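Local coordinates for protein DMATS type aromatic prenyltransferase (Micromonospora olivasterospora, PDB 6ZRY) that probably transfers a dimethylallyl group to the 6-position of the tryptophan indole, working inside the closed barrel of an ABBA-type aromatic prenyltransferase, at residues 7-10 with 11-15; 172-175 with 176-179; 251-255 with 256-260. One frame throughout, in Å; residues are numbered along the deposited sequence. Where two conformers were deposited one is given.

How the contacts relate
All three contacts are local, each within one continuous piece of chain, and no two of them touch. Contact 1 is a turn inside the N-terminal helix 6-21 and contact 2 is the first turn of helix 174-182; they lie on opposite sides of the chain's centre, about 40 Å apart between centres. Contact 3 belongs to the sheet, joining the short, weakly bonded strand 252-253 to strand 258-265. Each mixes buried and exposed residues. Helical backbone bonds dominate the first two, with a histidine-glutamine pair added in contact 1 and a glycine N-cap in contact 2. Contact 3 relies on a leucine-on-phenyl contact and a water bridge. Strand 258-265, where contact 3 ends, also packs against contact 2.

Contact 1 (7-10 with 11-15); sequences SDHL and DGQLA
H9 and Q13, one turn apart on helix 6-21, bring two N-H-bearing ends together beside a common acceptor. H9 NE2 and Q13 NE2 are 3.4 Å apart without bonding to each other; both are hydrogen-bonded to the backbone oxygen of A347, and Q13 NE2 also reaches the carbonyl of V315. The imidazole and amide planes are turned 56° apart, and the amide nitrogen meets the ring neither squarely over its face nor at its edge. With CG anti to the backbone N (chi1 -165°), the H9 ring swings forward along the helix toward Q13. A glutamine suits the buried position because its long, extended chain carries one amide nitrogen to two carbonyls. Its oxygen fares worse: Q13 OE1 has no polar partner in the model and rests 3.2 Å from L10 CD2, a methyl group.

Backbone bonding is the ordinary i to i+4 pattern. L14 N gives a 2.9 Å bond to L10 O, and Q13 N a 3.2 Å bond to H9 O. The bond from G12 N to D8 O is weak at 3.4 Å.

Charge is kept to the outer side, where D11 forms a salt bridge with R29 and D8 OD2 accepts from S5 N near the helix start.

Inward, L10 packs on L32 and L36 of helix 26-36 and on V61, while L14 lies against L32 of that helix and L75 and I77 of strand 71-79. Q13 touches F63 of strand 61-68, so helix 6-21 packs against both the barrel's strands and helix 26-36.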
ATOM      1  N   SER A   7      -4.953  15.473  12.618  1.00 18.72           N
ATOM      2  CA  SER A   7      -6.364  15.086  12.370  1.00 19.42           C
ATOM      3  C   SER A   7      -7.075  16.168  11.534  1.00 19.24           C
ATOM      4  O   SER A   7      -7.847  15.816  10.586  1.00 18.84           O
ATOM      5  CB  SER A   7      -7.104  14.832  13.658  1.00 21.02           C
ATOM      6  OG  SER A   7      -8.514  14.695  13.400  1.00 22.92           O
ATOM      7  N   ASP A   8      -6.901  17.430  11.895  1.00 19.20           N
ATOM      8  CA  ASP A   8      -7.538  18.564  11.181  1.00 19.58           C
ATOM      9  C   ASP A   8      -7.221  18.442   9.682  1.00 19.86           C
ATOM     10  O   ASP A   8      -8.180  18.455   8.866  1.00 19.83           O
ATOM     11  CB  ASP A   8      -7.065  19.916  11.713  1.00 19.94           C
ATOM     12  CG  ASP A   8      -7.500  20.264  13.124  1.00 19.99           C
ATOM     13  OD1 ASP A   8      -8.452  19.664  13.617  1.00 20.42           O
ATOM     14  OD2 ASP A   8      -6.822  21.090  13.732  1.00 20.15           O
ATOM     15  N   HIS A   9      -5.936  18.263   9.349  1.00 19.37           N
ATOM     16  CA  HIS A   9      -5.439  18.143   7.962  1.00 18.58           C
ATOM     17  C   HIS A   9      -6.048  16.888   7.317  1.00 17.91           C
ATOM     18  O   HIS A   9      -6.694  17.010   6.250  1.00 17.78           O
ATOM     19  CB  HIS A   9      -3.919  18.152   7.964  1.00 19.40           C
ATOM     20  CG  HIS A   9      -3.327  18.400   6.610  1.00 19.78           C
ATOM     21  ND1 HIS A   9      -3.424  19.617   5.978  1.00 22.00           N
ATOM     22  CD2 HIS A   9      -2.659  17.591   5.764  1.00 20.39           C
ATOM     23  CE1 HIS A   9      -2.818  19.535   4.778  1.00 21.88           C
ATOM     24  NE2 HIS A   9      -2.350  18.322   4.641  1.00 21.47           N
ATOM     25  N   LEU A  10      -5.836  15.701   7.916  1.00 17.39           N
ATOM     26  CA  LEU A  10      -6.150  14.403   7.253  1.00 17.41           C
ATOM     27  C   LEU A  10      -7.652  14.186   7.207  1.00 17.45           C
ATOM     28  O   LEU A  10      -8.135  13.634   6.229  1.00 16.45           O
ATOM     29  CB  LEU A  10      -5.501  13.251   8.002  1.00 18.12           C
ATOM     30  CG  LEU A  10      -3.986  13.311   8.177  1.00 19.30           C
ATOM     31  CD1 LEU A  10      -3.468  11.971   8.629  1.00 19.17           C
ATOM     32  CD2 LEU A  10      -3.284  13.737   6.945  1.00 19.09           C
ATOM     33  N   ASP A  11      -8.351  14.557   8.274  1.00 17.86           N
ATOM     34  CA  ASP A  11      -9.815  14.361   8.359  1.00 18.89           C
ATOM     35  C   ASP A  11     -10.475  15.166   7.231  1.00 19.24           C
ATOM     36  O   ASP A  11     -11.393  14.670   6.658  1.00 19.65           O
ATOM     37  CB  ASP A  11     -10.354  14.757   9.739  1.00 19.63           C
ATOM     38  CG  ASP A  11     -11.862  14.582   9.885  1.00 20.28           C
ATOM     39  OD1 ASP A  11     -12.355  13.431   9.713  1.00 20.06           O
ATOM     40  OD2 ASP A  11     -12.541  15.615  10.146  1.00 22.16           O
ATOM     41  N   GLY A  12      -9.992  16.379   6.939  1.00 19.51           N
ATOM     42  CA  GLY A  12     -10.525  17.212   5.833  1.00 20.18           C
ATOM     43  C   GLY A  12     -10.279  16.572   4.482  1.00 19.90           C
ATOM     44  O   GLY A  12     -11.166  16.546   3.668  1.00 20.78           O
ATOM     45  N   GLN A  13      -9.070  16.068   4.260  1.00 19.03           N
ATOM     46  CA  GLN A  13      -8.707  15.328   3.034  1.00 18.67           C
ATOM     47  C   GLN A  13      -9.662  14.141   2.858  1.00 19.16           C
ATOM     48  O   GLN A  13     -10.213  13.989   1.760  1.00 19.20           O
ATOM     49  CB  GLN A  13      -7.243  14.915   3.107  1.00 17.71           C
ATOM     50  CG  GLN A  13      -6.281  16.079   3.040  1.00 17.49           C
ATOM     51  CD  GLN A  13      -4.853  15.691   3.290  1.00 17.03           C
ATOM     52  OE1 GLN A  13      -4.554  14.930   4.206  1.00 17.10           O
ATOM     53  NE2 GLN A  13      -3.944  16.223   2.486  1.00 17.35           N
ATOM     54  N   LEU A  14      -9.837  13.312   3.879  1.00 19.27           N
ATOM     55  CA  LEU A  14     -10.694  12.105   3.767  1.00 19.99           C
ATOM     56  C   LEU A  14     -12.151  12.511   3.467  1.00 20.74           C
ATOM     57  O   LEU A  14     -12.786  11.846   2.667  1.00 20.57           O
ATOM     58  CB  LEU A  14     -10.620  11.275   5.042  1.00 19.62           C
ATOM     59  CG  LEU A  14     -11.466  10.005   5.016  1.00 19.28           C
ATOM     60  CD1 LEU A  14     -11.101   9.149   3.835  1.00 19.44           C
ATOM     61  CD2 LEU A  14     -11.317   9.215   6.311  1.00 19.66           C
ATOM     62  N   ALA A  15     -12.670  13.509   4.157  1.00 22.60           N
ATOM     63  CA  ALA A  15     -14.071  13.985   3.983  1.00 24.02           C
ATOM     64  C   ALA A  15     -14.297  14.355   2.505  1.00 24.71           C
ATOM     65  O   ALA A  15     -15.290  13.911   1.922  1.00 25.53           O
ATOM     66  CB  ALA A  15     -14.341  15.141   4.912  1.00 24.58           C
TER

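Contact 2 (172-175 with 176-179); sequences LGAS and YRAL
G173 O receives the first backbone bond of helix 174-182, from R177 N at 2.7 Å. A178 N follows onto A174 O and L179 N onto S175 O, both at 2.9 Å, which closes the turn. G173 stands at the N-cap, and its positive phi (132°) would jam a side chain against the preceding carbonyl oxygen, so a residue with none is at home here. Lacking a capping side chain, it has a water in attendance, which accepts from G173 N at 2.8 Å and from Y176 N at 3.0 Å and so links the cap to an N-H of the first turn.

In one of the two conformers of R177, the chain bends back at chi3 (-82°) and lays one face of the guanidinium over the start of the helix. R177 NH2 is then 3.4 Å from A174 CA and 3.6 Å from A174 CB, a tentative contact given the second conformer. Alanine is small enough for the planar group to lie close.

Farther out, Y176 projects inward between V163 and L167 of helix 159-170 and L212 and F264 of the sheet; its OH is held by the carbonyl of P160. L179 settles against L212, L214 and Y262. S175 OG makes a weak bond to A268 O.

A174 also touches D269, a calcium-binding residue of this protein, though no calcium is bound here. Polar groups at the cap and apolar ones facing the sheet imply a helix start secured by backbone and water, beside D269, whose negative charge would probably suit it.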
ATOM      1  N   LEU A 172      -1.673 -22.562   1.863  1.00 25.69           N
ATOM      2  CA  LEU A 172      -1.097 -21.997   0.643  1.00 25.50           C
ATOM      3  C   LEU A 172       0.336 -22.535   0.548  1.00 26.77           C
ATOM      4  O   LEU A 172       0.688 -23.464   1.349  1.00 29.85           O
ATOM      5  CB  LEU A 172      -1.166 -20.462   0.736  1.00 25.14           C
ATOM      6  CG  LEU A 172      -2.592 -19.889   0.850  1.00 25.50           C
ATOM      7  CD1 LEU A 172      -2.585 -18.392   1.140  1.00 25.55           C
ATOM      8  CD2 LEU A 172      -3.392 -20.186  -0.414  1.00 26.14           C
ATOM      9  N   GLY A 173       1.132 -22.026  -0.352  1.00 25.89           N
ATOM     10  CA  GLY A 173       2.550 -22.389  -0.406  1.00 26.17           C
ATOM     11  C   GLY A 173       3.000 -22.741  -1.812  1.00 25.62           C
ATOM     12  O   GLY A 173       4.143 -22.427  -2.122  1.00 25.47           O
ATOM     13  N   ALA A 174       2.141 -23.354  -2.634  1.00 26.16           N
ATOM     14  CA  ALA A 174       2.529 -23.860  -3.978  1.00 25.97           C
ATOM     15  C   ALA A 174       2.792 -22.670  -4.908  1.00 26.34           C
ATOM     16  O   ALA A 174       3.847 -22.675  -5.602  1.00 26.18           O
ATOM     17  CB  ALA A 174       1.489 -24.786  -4.537  1.00 26.39           C
ATOM     18  N   SER A 175       1.916 -21.653  -4.918  1.00 25.61           N
ATOM     19  CA  SER A 175       2.143 -20.448  -5.772  1.00 24.98           C
ATOM     20  C   SER A 175       3.394 -19.746  -5.285  1.00 24.38           C
ATOM     21  O   SER A 175       4.228 -19.289  -6.125  1.00 23.68           O
ATOM     22  CB  SER A 175       0.967 -19.548  -5.793  1.00 25.33           C
ATOM     23  OG  SER A 175      -0.146 -20.218  -6.353  1.00 26.53           O
ATOM     24  N   TYR A 176       3.567 -19.694  -3.972  1.00 24.02           N
ATOM     25  CA  TYR A 176       4.748 -19.059  -3.367  1.00 23.66           C
ATOM     26  C   TYR A 176       5.994 -19.829  -3.806  1.00 22.79           C
ATOM     27  O   TYR A 176       7.013 -19.195  -4.156  1.00 23.10           O
ATOM     28  CB  TYR A 176       4.614 -18.985  -1.843  1.00 23.54           C
ATOM     29  CG  TYR A 176       5.819 -18.390  -1.169  1.00 23.76           C
ATOM     30  CD1 TYR A 176       6.226 -17.088  -1.429  1.00 23.45           C
ATOM     31  CD2 TYR A 176       6.577 -19.138  -0.278  1.00 24.17           C
ATOM     32  CE1 TYR A 176       7.348 -16.544  -0.820  1.00 24.11           C
ATOM     33  CE2 TYR A 176       7.685 -18.599   0.355  1.00 25.04           C
ATOM     34  CZ  TYR A 176       8.077 -17.299   0.080  1.00 25.39           C
ATOM     35  OH  TYR A 176       9.175 -16.783   0.719  1.00 27.73           O
ATOM     36  N   ARG A 177       5.935 -21.158  -3.774  0.56 23.28           N
ATOM     37  CA  ARG A 177       7.082 -22.022  -4.185  0.56 23.25           C
ATOM     38  C   ARG A 177       7.412 -21.703  -5.654  0.56 22.61           C
ATOM     39  O   ARG A 177       8.590 -21.556  -5.967  0.56 22.26           O
ATOM     40  CB  ARG A 177       6.792 -23.514  -3.944  0.56 23.98           C
ATOM     41  CG  ARG A 177       7.253 -24.020  -2.581  0.56 24.80           C
ATOM     42  CD  ARG A 177       7.109 -25.522  -2.366  0.56 24.86           C
ATOM     43  NE  ARG A 177       5.748 -25.859  -1.976  0.56 25.18           N
ATOM     44  CZ  ARG A 177       4.805 -26.375  -2.774  0.56 25.14           C
ATOM     45  NH1 ARG A 177       5.053 -26.655  -4.047  0.56 25.51           N
ATOM     46  NH2 ARG A 177       3.603 -26.614  -2.284  0.56 25.33           N
ATOM     47  N   ALA A 178       6.386 -21.537  -6.496  1.00 22.35           N
ATOM     48  CA  ALA A 178       6.528 -21.133  -7.917  1.00 21.93           C
ATOM     49  C   ALA A 178       7.270 -19.790  -7.995  1.00 21.98           C
ATOM     50  O   ALA A 178       8.174 -19.656  -8.837  1.00 21.02           O
ATOM     51  CB  ALA A 178       5.181 -21.059  -8.591  1.00 22.35           C
ATOM     52  N   LEU A 179       6.941 -18.838  -7.109  1.00 20.99           N
ATOM     53  CA  LEU A 179       7.604 -17.520  -7.113  1.00 22.10           C
ATOM     54  C   LEU A 179       9.052 -17.677  -6.641  1.00 22.25           C
ATOM     55  O   LEU A 179       9.933 -17.139  -7.302  1.00 22.47           O
ATOM     56  CB  LEU A 179       6.802 -16.535  -6.256  1.00 21.85           C
ATOM     57  CG  LEU A 179       7.355 -15.108  -6.155  1.00 22.57           C
ATOM     58  CD1 LEU A 179       7.254 -14.374  -7.466  1.00 22.78           C
ATOM     59  CD2 LEU A 179       6.630 -14.325  -5.077  1.00 23.14           C
TER
HETATM   60  O   HOH W   1       1.165 -19.869  -2.148  1.00 20.24           O

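Contact 3 (251-255 with 256-260); sequences RRFDG and RPLVG
F253 and L258 have matching first torsions (chi1 -71° and -67°), each with CG anti to its own carbonyl carbon, and this turns the two side chains toward one another across the intervening loop. Both methyls of the leucine lie over one face of the phenyl ring: L258 CD2 stands 4.0 Å from the F253 ring centroid and only 18° off its normal, a CH-pi contact, while L258 CD1 meets F253 CD1 at 3.6 Å. Alongside, a water donates to F253 O (3.0 Å) and accepts from L258 N (2.9 Å), spanning a gap that no direct backbone bond closes.

The short, weakly bonded strand 252-253 and strand 258-265 both pair antiparallel with strand 209-220 of the ABBA barrel, F253 bonding to A219 and L258 to H216, and a short loop links the two. F253 centres an inverse gamma turn at the start of this loop. Replacing F253 by an alanine would probably leave both L258 methyls without their ring partner and strip Y283 of its edge-to-face mate.

Charged ends suit the more exposed positions: R252 pairs with D254 and with E220, and R256 reaches from the loop to D56, near R281 of the tryptophan pocket.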
ATOM      1  N   ARG A 251      13.978   2.512 -18.260  1.00 33.52           N
ATOM      2  CA  ARG A 251      13.963   1.017 -18.308  1.00 35.00           C
ATOM      3  C   ARG A 251      14.590   0.443 -17.035  1.00 33.84           C
ATOM      4  O   ARG A 251      14.210  -0.674 -16.654  1.00 31.06           O
ATOM      5  CB  ARG A 251      14.735   0.480 -19.519  1.00 38.12           C
ATOM      6  CG  ARG A 251      14.073   0.730 -20.874  1.00 40.24           C
ATOM      7  CD  ARG A 251      14.709  -0.141 -21.954  1.00 42.69           C
ATOM      8  NE  ARG A 251      14.672  -1.541 -21.525  1.00 44.36           N
ATOM      9  CZ  ARG A 251      13.674  -2.395 -21.758  1.00 45.57           C
ATOM     10  NH1 ARG A 251      12.617  -2.020 -22.468  1.00 45.81           N
ATOM     11  NH2 ARG A 251      13.739  -3.630 -21.274  1.00 45.68           N
ATOM     12  N   ARG A 252      15.581   1.139 -16.470  1.00 34.63           N
ATOM     13  CA  ARG A 252      16.223   0.810 -15.178  1.00 35.85           C
ATOM     14  C   ARG A 252      15.625   1.726 -14.132  1.00 33.31           C
ATOM     15  O   ARG A 252      15.862   2.912 -14.220  1.00 34.09           O
ATOM     16  CB  ARG A 252      17.726   1.091 -15.163  1.00 39.24           C
ATOM     17  CG  ARG A 252      18.544   0.261 -16.123  1.00 42.63           C
ATOM     18  CD  ARG A 252      20.031   0.199 -15.753  1.00 45.56           C
ATOM     19  NE  ARG A 252      20.343   0.087 -14.307  1.00 47.99           N
ATOM     20  CZ  ARG A 252      19.933  -0.899 -13.475  1.00 49.75           C
ATOM     21  NH1 ARG A 252      19.146  -1.874 -13.895  1.00 50.45           N
ATOM     22  NH2 ARG A 252      20.303  -0.884 -12.207  1.00 51.24           N
ATOM     23  N   PHE A 253      14.891   1.190 -13.190  1.00 30.88           N
ATOM     24  CA  PHE A 253      14.284   1.978 -12.097  1.00 28.94           C
ATOM     25  C   PHE A 253      15.314   2.003 -10.959  1.00 29.77           C
ATOM     26  O   PHE A 253      15.186   1.248  -9.987  1.00 30.39           O
ATOM     27  CB  PHE A 253      12.886   1.436 -11.821  1.00 27.24           C
ATOM     28  CG  PHE A 253      11.886   1.760 -12.917  1.00 25.36           C
ATOM     29  CD1 PHE A 253      11.894   1.087 -14.132  1.00 24.25           C
ATOM     30  CD2 PHE A 253      10.947   2.770 -12.738  1.00 24.74           C
ATOM     31  CE1 PHE A 253      10.976   1.401 -15.125  1.00 24.11           C
ATOM     32  CE2 PHE A 253      10.018   3.068 -13.731  1.00 23.78           C
ATOM     33  CZ  PHE A 253      10.043   2.392 -14.924  1.00 23.56           C
ATOM     34  N   ASP A 254      16.333   2.857 -11.130  1.00 30.95           N
ATOM     35  CA  ASP A 254      17.488   3.033 -10.207  1.00 32.69           C
ATOM     36  C   ASP A 254      17.202   4.118  -9.169  1.00 31.26           C
ATOM     37  O   ASP A 254      18.035   4.281  -8.266  1.00 31.19           O
ATOM     38  CB  ASP A 254      18.764   3.365 -10.976  1.00 35.75           C
ATOM     39  CG  ASP A 254      19.345   2.156 -11.660  1.00 37.87           C
ATOM     40  OD1 ASP A 254      18.983   1.010 -11.248  1.00 38.22           O
ATOM     41  OD2 ASP A 254      20.150   2.354 -12.601  1.00 41.76           O
ATOM     42  N   GLY A 255      16.079   4.825  -9.284  1.00 29.61           N
ATOM     43  CA  GLY A 255      15.546   5.648  -8.186  1.00 27.81           C
ATOM     44  C   GLY A 255      14.808   4.776  -7.199  1.00 26.98           C
ATOM     45  O   GLY A 255      15.325   3.707  -6.848  1.00 27.27           O
ATOM     46  N   ARG A 256      13.623   5.190  -6.776  1.00 25.27           N
ATOM     47  CA  ARG A 256      12.779   4.369  -5.902  1.00 24.45           C
ATOM     48  C   ARG A 256      12.386   3.124  -6.684  1.00 22.46           C
ATOM     49  O   ARG A 256      12.191   3.188  -7.902  1.00 21.10           O
ATOM     50  CB  ARG A 256      11.598   5.169  -5.383  1.00 25.70           C
ATOM     51  CG  ARG A 256      12.018   6.270  -4.430  1.00 27.50           C
ATOM     52  CD  ARG A 256      10.820   6.920  -3.788  1.00 28.73           C
ATOM     53  NE  ARG A 256      11.158   8.134  -3.070  1.00 30.59           N
ATOM     54  CZ  ARG A 256      11.587   8.197  -1.805  1.00 32.95           C
ATOM     55  NH1 ARG A 256      11.756   7.096  -1.086  1.00 32.99           N
ATOM     56  NH2 ARG A 256      11.864   9.378  -1.274  1.00 34.63           N
ATOM     57  N   PRO A 257      12.364   1.948  -6.017  1.00 20.69           N
ATOM     58  CA  PRO A 257      12.260   0.673  -6.712  1.00 19.75           C
ATOM     59  C   PRO A 257      10.834   0.343  -7.169  1.00 18.40           C
ATOM     60  O   PRO A 257       9.898   0.707  -6.494  1.00 16.98           O
ATOM     61  CB  PRO A 257      12.714  -0.343  -5.638  1.00 20.17           C
ATOM     62  CG  PRO A 257      12.315   0.289  -4.336  1.00 20.33           C
ATOM     63  CD  PRO A 257      12.501   1.781  -4.562  1.00 20.77           C
ATOM     64  N   LEU A 258      10.724  -0.390  -8.267  1.00 17.07           N
ATOM     65  CA  LEU A 258       9.468  -1.038  -8.663  1.00 16.70           C
ATOM     66  C   LEU A 258       9.090  -2.057  -7.590  1.00 16.32           C
ATOM     67  O   LEU A 258      10.001  -2.695  -6.999  1.00 16.55           O
ATOM     68  CB  LEU A 258       9.619  -1.714 -10.016  1.00 17.15           C
ATOM     69  CG  LEU A 258       9.815  -0.774 -11.200  1.00 17.85           C
ATOM     70  CD1 LEU A 258      10.153  -1.564 -12.433  1.00 17.98           C
ATOM     71  CD2 LEU A 258       8.580   0.076 -11.436  1.00 17.69           C
ATOM     72  N   VAL A 259       7.810  -2.241  -7.403  1.00 15.63           N
ATOM     73  CA  VAL A 259       7.255  -3.214  -6.453  1.00 15.12           C
ATOM     74  C   VAL A 259       6.221  -4.031  -7.184  1.00 14.94           C
ATOM     75  O   VAL A 259       5.423  -3.471  -7.939  1.00 14.90           O
ATOM     76  CB  VAL A 259       6.690  -2.538  -5.205  1.00 14.73           C
ATOM     77  CG1 VAL A 259       5.993  -3.515  -4.299  1.00 14.91           C
ATOM     78  CG2 VAL A 259       7.767  -1.798  -4.450  1.00 15.04           C
ATOM     79  N   GLY A 260       6.250  -5.319  -6.975  1.00 15.02           N
ATOM     80  CA  GLY A 260       5.221  -6.221  -7.476  1.00 15.14           C
ATOM     81  C   GLY A 260       4.489  -6.887  -6.358  1.00 15.56           C
ATOM     82  O   GLY A 260       5.139  -7.233  -5.356  1.00 16.20           O
TER
HETATM   83  O   HOH W   2      13.312  -1.034  -9.440  1.00 21.71           O